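Local coordinates for protein probable glutathione S-transferase GSTU1 (Oryza sativa, PDB 1OYJ) that conjugates reduced glutathione to a wide range of hydrophobic electrophiles, including herbicides, as a tau-class glutathione transferase, at residues A[108-111]-A[112-116]; A[135-138]-A[139-143]. All coordinates share one frame; numbering follows the deposited sequence.

Interactions 1 and 2 are each a run of about two and a half turns, on helix 97-124 and helix 127-148, two consecutive helices of the all-helical C-terminal domain, and their centres lie about 12 Å apart. The two runs pack directly on each other: the hydroxyl oxygen OH of Y110 rests 3.4 Å from CG2 of T143, and CB of K114 lies 3.9 Å from CD1 of I140. Both reach the same glutathione, which K114 holds by hydrogen bonds while E136 and I140 touch it without one. This molecule occupies a pocket formed with C118 and R121, separate from the glutathione pocket that includes S15, K42, I56, E68 and S69.

Interaction 1. Residues A[108-111]-A[112-116]; sequences ADYV and DRKLY. With GSH (glutathione), chain O.
Segments 108-111 and 112-116 run on as one continuous helix of about two and a half turns, in which the N-H groups of D112, R113 and L115 bond to the carbonyls of A108, D109 and V111. O of V111 also accepts N of K114 at 3.2 Å, from above its carbonyl plane, and a water donates to the same oxygen and accepts from N of Y116. One turn apart, D109 and R113 make a salt bridge: OD2 of D109 receives NE of R113 at 2.7 Å on its syn lone pair, close to the guanidinium plane, though the two planes are 54° apart. The extended arginine chain carries NE to this carboxylate. Replacing R113 by alanine removes the guanidinium, which would probably leave the D109 carboxylate without its charged mate and able to turn. K114 lays its CG over one face of the Y110 ring, 3.8 Å from the centroid, a CH-pi contact. A bend at chi2 (-73°) leads the chain to glutathione, where NZ donates to O31 at 2.6 Å and to OE1 at 2.9 Å, bridging the glycyl carboxylate and the gamma-glutamyl carbonyl. On another side, CG1 of V111 meets CG of L115 at 4.0 Å. Y110 packs on I140 and L144 of helix 127-148, and V111 and L115 both touch F172. A108 and D112 lean on L70 of helix 69-79, and D112 also pairs with R20. R113 packs on H53 and makes a long, weak NH1 ion pair with E68, both of the second subunit, and touches another glutathione, so this part of the helix lies between the domains and at the dimer interface.

Interaction 2. Residues A[135-138]-A[139-143]; sequences REMA and EILRT. With GSH (glutathione), chain O.
A138 and M137 have much of their surface buried against the following residues, 139-143, and E139, the first of these, forms a salt bridge with R142 on the polar side. The methyl CB of A138 lies under one face of the R142 guanidinium, 3.9 Å from NH1. That same nitrogen donates to OE1 of E139 at 2.7 Å in the salt bridge, where OE1 sits 21° out of the guanidinium plane, and to a water that in turn donates to O of R135. E139 bends at chi2 (63°), which turns its carboxylate toward R142, three residues on. M137 instead faces the protein interior: SD lies 4.1 Å from CG of L141 and 4.3 Å from CG2 of I140, and Y179 and F185 pack round it. Backbone bonds from N of E139, I140, L141 and R142 to the carbonyls four residues earlier run through the contact. OE2 of E136, in a long, weak ion pair with R121, comes within 3.4 Å of CB2 of glutathione, and CD1 of I140 packs 3.8 Å from O2 of glutathione. This is an amphipathic helix of the GST C-terminal helical domain, buried on the M137 and L141 side, charged on the other, and lining a glutathione pocket.

Interaction 1. Residues A[108-111]-A[112-116]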
loop_
_atom_site.group_PDB
_atom_site.type_symbol
_atom_site.label_atom_id
_atom_site.label_comp_id
_atom_site.label_asym_id
_atom_site.label_seq_id
_atom_site.Cartn_x
_atom_site.Cartn_y
_atom_site.Cartn_z
ATOM N N ALA A 108 7.382 -3.083 -3.577
ATOM C CA ALA A 108 6.156 -3.923 -3.546
ATOM C C ALA A 108 5.014 -2.993 -3.794
ATOM O O ALA A 108 4.105 -3.328 -4.559
ATOM C CB ALA A 108 5.999 -4.659 -2.271
ATOM N N ASP A 109 5.040 -1.827 -3.140
ATOM C CA ASP A 109 3.981 -0.832 -3.417
ATOM C C ASP A 109 3.923 -0.471 -4.933
ATOM O O ASP A 109 2.880 -0.338 -5.543
ATOM C CB ASP A 109 4.196 0.428 -2.583
ATOM C CG ASP A 109 3.202 1.517 -2.929
ATOM O OD1 ASP A 109 2.029 1.366 -2.623
ATOM O OD2 ASP A 109 3.470 2.467 -3.627
ATOM N N TYR A 110 5.098 -0.336 -5.554
ATOM C CA TYR A 110 5.191 0.061 -6.920
ATOM C C TYR A 110 4.538 -1.057 -7.792
ATOM O O TYR A 110 3.731 -0.774 -8.677
ATOM C CB TYR A 110 6.612 0.171 -7.312
ATOM C CG TYR A 110 6.830 0.463 -8.773
ATOM C CD1 TYR A 110 6.917 1.757 -9.239
ATOM C CD2 TYR A 110 7.005 -0.550 -9.680
ATOM C CE1 TYR A 110 7.060 2.021 -10.577
ATOM C CE2 TYR A 110 7.167 -0.290 -11.009
ATOM C CZ TYR A 110 7.249 1.024 -11.470
ATOM O OH TYR A 110 7.483 1.255 -12.829
ATOM N N VAL A 111 4.827 -2.297 -7.476
ATOM C CA VAL A 111 4.151 -3.422 -8.136
ATOM C C VAL A 111 2.620 -3.364 -8.003
ATOM O O VAL A 111 1.876 -3.510 -8.993
ATOM C CB VAL A 111 4.638 -4.768 -7.648
ATOM C CG1 VAL A 111 3.884 -5.873 -8.408
ATOM C CG2 VAL A 111 6.140 -4.903 -7.962
ATOM N N ASP A 112 2.160 -3.125 -6.808
ATOM C CA ASP A 112 0.717 -3.017 -6.635
ATOM C C ASP A 112 0.137 -1.873 -7.449
ATOM O O ASP A 112 -0.973 -1.980 -7.939
ATOM C CB ASP A 112 0.355 -2.795 -5.185
ATOM C CG ASP A 112 0.112 -4.078 -4.435
ATOM O OD1 ASP A 112 -0.481 -4.045 -3.335
ATOM O OD2 ASP A 112 0.385 -5.159 -4.886
ATOM N N ARG A 113 0.890 -0.776 -7.577
ATOM C CA ARG A 113 0.385 0.377 -8.278
ATOM C C ARG A 113 0.425 0.210 -9.779
ATOM O O ARG A 113 -0.320 0.920 -10.413
ATOM C CB ARG A 113 1.174 1.665 -7.959
ATOM C CG ARG A 113 1.002 2.236 -6.564
ATOM C CD ARG A 113 1.997 3.418 -6.133
ATOM N NE ARG A 113 1.492 3.923 -4.836
ATOM C CZ ARG A 113 0.442 4.775 -4.738
ATOM N NH1 ARG A 113 -0.054 5.093 -3.561
ATOM N NH2 ARG A 113 -0.062 5.357 -5.832
ATOM N N LYS A 114 1.299 -0.642 -10.338
ATOM C CA LYS A 114 1.507 -0.630 -11.762
ATOM C C LYS A 114 1.019 -1.883 -12.579
ATOM O O LYS A 114 0.376 -1.756 -13.635
ATOM C CB LYS A 114 3.020 -0.418 -12.017
ATOM C CG LYS A 114 3.556 0.982 -11.488
ATOM C CD LYS A 114 3.094 2.215 -12.356
ATOM C CE LYS A 114 3.479 3.540 -11.722
ATOM N NZ LYS A 114 3.099 4.798 -12.509
ATOM N N LEU A 115 1.283 -3.074 -12.044
ATOM C CA LEU A 115 1.215 -4.294 -12.842
ATOM C C LEU A 115 -0.238 -4.632 -13.199
ATOM O O LEU A 115 -0.629 -4.753 -14.369
ATOM C CB LEU A 115 1.918 -5.442 -12.129
ATOM C CG LEU A 115 3.393 -5.695 -12.412
ATOM C CD1 LEU A 115 3.568 -6.169 -13.864
ATOM C CD2 LEU A 115 4.178 -4.436 -12.249
ATOM N N TYR A 116 -1.024 -4.809 -12.197
ATOM C CA TYR A 116 -2.380 -5.228 -12.457
ATOM C C TYR A 116 -3.120 -4.245 -13.325
ATOM O O TYR A 116 -3.677 -4.626 -14.354
ATOM C CB TYR A 116 -3.094 -5.406 -11.179
ATOM C CG TYR A 116 -4.542 -5.760 -11.337
ATOM C CD1 TYR A 116 -4.889 -7.013 -11.708
ATOM C CD2 TYR A 116 -5.528 -4.867 -11.033
ATOM C CE1 TYR A 116 -6.179 -7.389 -11.812
ATOM C CE2 TYR A 116 -6.872 -5.242 -11.126
ATOM C CZ TYR A 116 -7.170 -6.525 -11.524
ATOM O OH TYR A 116 -8.474 -6.982 -11.658
HETATM N N1 GSH O . -2.494 8.484 -11.209
HETATM C CA1 GSH O . -2.658 7.532 -12.309
HETATM C C1 GSH O . -3.193 8.303 -13.494
HETATM O O11 GSH O . -4.230 7.966 -14.052
HETATM O O12 GSH O . -2.615 9.290 -13.905
HETATM C CB1 GSH O . -1.278 6.827 -12.580
HETATM C CG1 GSH O . -1.371 5.759 -13.677
HETATM C CD1 GSH O . -0.157 4.851 -13.973
HETATM O OE1 GSH O . 0.340 4.171 -13.093
HETATM N N2 GSH O . 0.249 4.811 -15.246
HETATM C CA2 GSH O . 1.140 3.794 -15.809
HETATM C C2 GSH O . 2.429 4.383 -16.272
HETATM O O2 GSH O . 3.196 3.742 -17.027
HETATM C CB2 GSH O . 0.446 3.037 -16.928
HETATM S SG2 GSH O . -0.986 2.179 -16.251
HETATM N N3 GSH O . 2.653 5.623 -15.744
HETATM C CA3 GSH O . 3.926 6.301 -15.921
HETATM C C3 GSH O . 5.127 5.654 -15.230
HETATM O O31 GSH O . 4.919 4.792 -14.311
HETATM O O32 GSH O . 6.293 6.012 -15.607
HETATM O O HOH W 1 -0.513 -4.823 -9.400
#

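Interaction 2. Residues A[135-138]-A[139-143]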
loop_
_atom_site.group_PDB
_atom_site.type_symbol
_atom_site.label_atom_id
_atom_site.label_comp_id
_atom_site.label_asym_id
_atom_site.label_seq_id
_atom_site.Cartn_x
_atom_site.Cartn_y
_atom_site.Cartn_z
ATOM N N ARG A 135 3.632 0.396 -24.677
ATOM C CA ARG A 135 4.832 1.111 -24.455
ATOM C C ARG A 135 5.015 1.468 -22.963
ATOM O O ARG A 135 6.170 1.476 -22.430
ATOM C CB ARG A 135 4.923 2.389 -25.334
ATOM C CG ARG A 135 5.142 2.067 -26.837
ATOM C CD ARG A 135 5.293 3.340 -27.708
ATOM N NE ARG A 135 4.048 4.072 -27.811
ATOM C CZ ARG A 135 3.288 4.065 -28.903
ATOM N NH1 ARG A 135 3.654 3.296 -29.882
ATOM N NH2 ARG A 135 2.169 4.800 -29.008
ATOM N N GLU A 136 3.918 1.723 -22.293
ATOM C CA GLU A 136 4.021 2.114 -20.904
ATOM C C GLU A 136 4.374 0.829 -20.142
ATOM O O GLU A 136 5.141 0.906 -19.213
ATOM C CB GLU A 136 2.710 2.720 -20.343
ATOM C CG GLU A 136 2.337 4.101 -20.949
ATOM C CD GLU A 136 1.494 4.972 -20.030
ATOM O OE1 GLU A 136 2.032 5.983 -19.489
ATOM O OE2 GLU A 136 0.320 4.667 -19.923
ATOM N N MET A 137 3.799 -0.317 -20.551
ATOM C CA MET A 137 4.126 -1.593 -19.888
ATOM C C MET A 137 5.605 -1.904 -20.021
ATOM O O MET A 137 6.259 -2.216 -19.019
ATOM C CB MET A 137 3.287 -2.785 -20.338
ATOM C CG MET A 137 3.672 -4.101 -19.574
ATOM S SD MET A 137 3.612 -4.017 -17.698
ATOM C CE MET A 137 1.943 -4.116 -17.559
ATOM N N ALA A 138 6.139 -1.765 -21.232
ATOM C CA ALA A 138 7.569 -2.025 -21.430
ATOM C C ALA A 138 8.438 -1.176 -20.499
ATOM O O ALA A 138 9.453 -1.670 -20.030
ATOM C CB ALA A 138 7.974 -1.775 -22.790
ATOM N N GLU A 139 8.090 0.106 -20.327
ATOM C CA GLU A 139 8.842 1.007 -19.524
ATOM C C GLU A 139 8.714 0.624 -18.048
ATOM O O GLU A 139 9.678 0.736 -17.350
ATOM C CB GLU A 139 8.395 2.481 -19.787
ATOM C CG GLU A 139 9.268 3.484 -19.194
ATOM C CD GLU A 139 10.692 3.460 -19.747
ATOM O OE1 GLU A 139 10.956 2.895 -20.867
ATOM O OE2 GLU A 139 11.521 4.015 -18.965
ATOM N N ILE A 140 7.535 0.211 -17.594
ATOM C CA ILE A 140 7.371 -0.320 -16.215
ATOM C C ILE A 140 8.380 -1.539 -15.978
ATOM O O ILE A 140 9.122 -1.611 -14.974
ATOM C CB ILE A 140 5.953 -0.772 -16.056
ATOM C CG1 ILE A 140 5.136 0.466 -15.791
ATOM C CG2 ILE A 140 5.783 -1.713 -14.823
ATOM C CD1 ILE A 140 3.750 0.249 -15.757
ATOM N N LEU A 141 8.449 -2.403 -16.958
ATOM C CA LEU A 141 9.344 -3.545 -16.844
ATOM C C LEU A 141 10.811 -3.076 -16.862
ATOM O O LEU A 141 11.650 -3.621 -16.143
ATOM C CB LEU A 141 9.079 -4.542 -17.952
ATOM C CG LEU A 141 7.612 -5.094 -17.946
ATOM C CD1 LEU A 141 7.451 -6.071 -19.152
ATOM C CD2 LEU A 141 7.426 -5.831 -16.669
ATOM N N ARG A 142 11.090 -2.041 -17.634
ATOM C CA ARG A 142 12.466 -1.504 -17.651
ATOM C C ARG A 142 12.801 -0.864 -16.317
ATOM O O ARG A 142 13.950 -0.943 -15.842
ATOM C CB ARG A 142 12.649 -0.471 -18.790
ATOM C CG ARG A 142 12.908 -1.022 -20.166
ATOM C CD ARG A 142 13.069 0.099 -21.223
ATOM N NE ARG A 142 12.765 -0.332 -22.574
ATOM C CZ ARG A 142 11.698 0.074 -23.268
ATOM N NH1 ARG A 142 10.785 0.904 -22.741
ATOM N NH2 ARG A 142 11.535 -0.375 -24.495
ATOM N N THR A 143 11.810 -0.266 -15.683
ATOM C CA THR A 143 11.975 0.336 -14.371
ATOM C C THR A 143 12.252 -0.735 -13.285
ATOM O O THR A 143 13.227 -0.579 -12.487
ATOM C CB THR A 143 10.690 1.148 -13.966
ATOM O OG1 THR A 143 10.523 2.205 -14.887
ATOM C CG2 THR A 143 10.841 1.755 -12.584
HETATM N N1 GSH O . -2.494 8.484 -11.209
HETATM C CA1 GSH O . -2.658 7.532 -12.309
HETATM C C1 GSH O . -3.193 8.303 -13.494
HETATM O O11 GSH O . -4.230 7.966 -14.052
HETATM O O12 GSH O . -2.615 9.290 -13.905
HETATM C CB1 GSH O . -1.278 6.827 -12.580
HETATM C CG1 GSH O . -1.371 5.759 -13.677
HETATM C CD1 GSH O . -0.157 4.851 -13.973
HETATM O OE1 GSH O . 0.340 4.171 -13.093
HETATM N N2 GSH O . 0.249 4.811 -15.246
HETATM C CA2 GSH O . 1.140 3.794 -15.809
HETATM C C2 GSH O . 2.429 4.383 -16.272
HETATM O O2 GSH O . 3.196 3.742 -17.027
HETATM C CB2 GSH O . 0.446 3.037 -16.928
HETATM S SG2 GSH O . -0.986 2.179 -16.251
HETATM N N3 GSH O . 2.653 5.623 -15.744
HETATM C CA3 GSH O . 3.926 6.301 -15.921
HETATM C C3 GSH O . 5.127 5.654 -15.230
HETATM O O31 GSH O . 4.919 4.792 -14.311
HETATM O O32 GSH O . 6.293 6.012 -15.607
HETATM O O HOH W 2 8.308 1.904 -24.105
#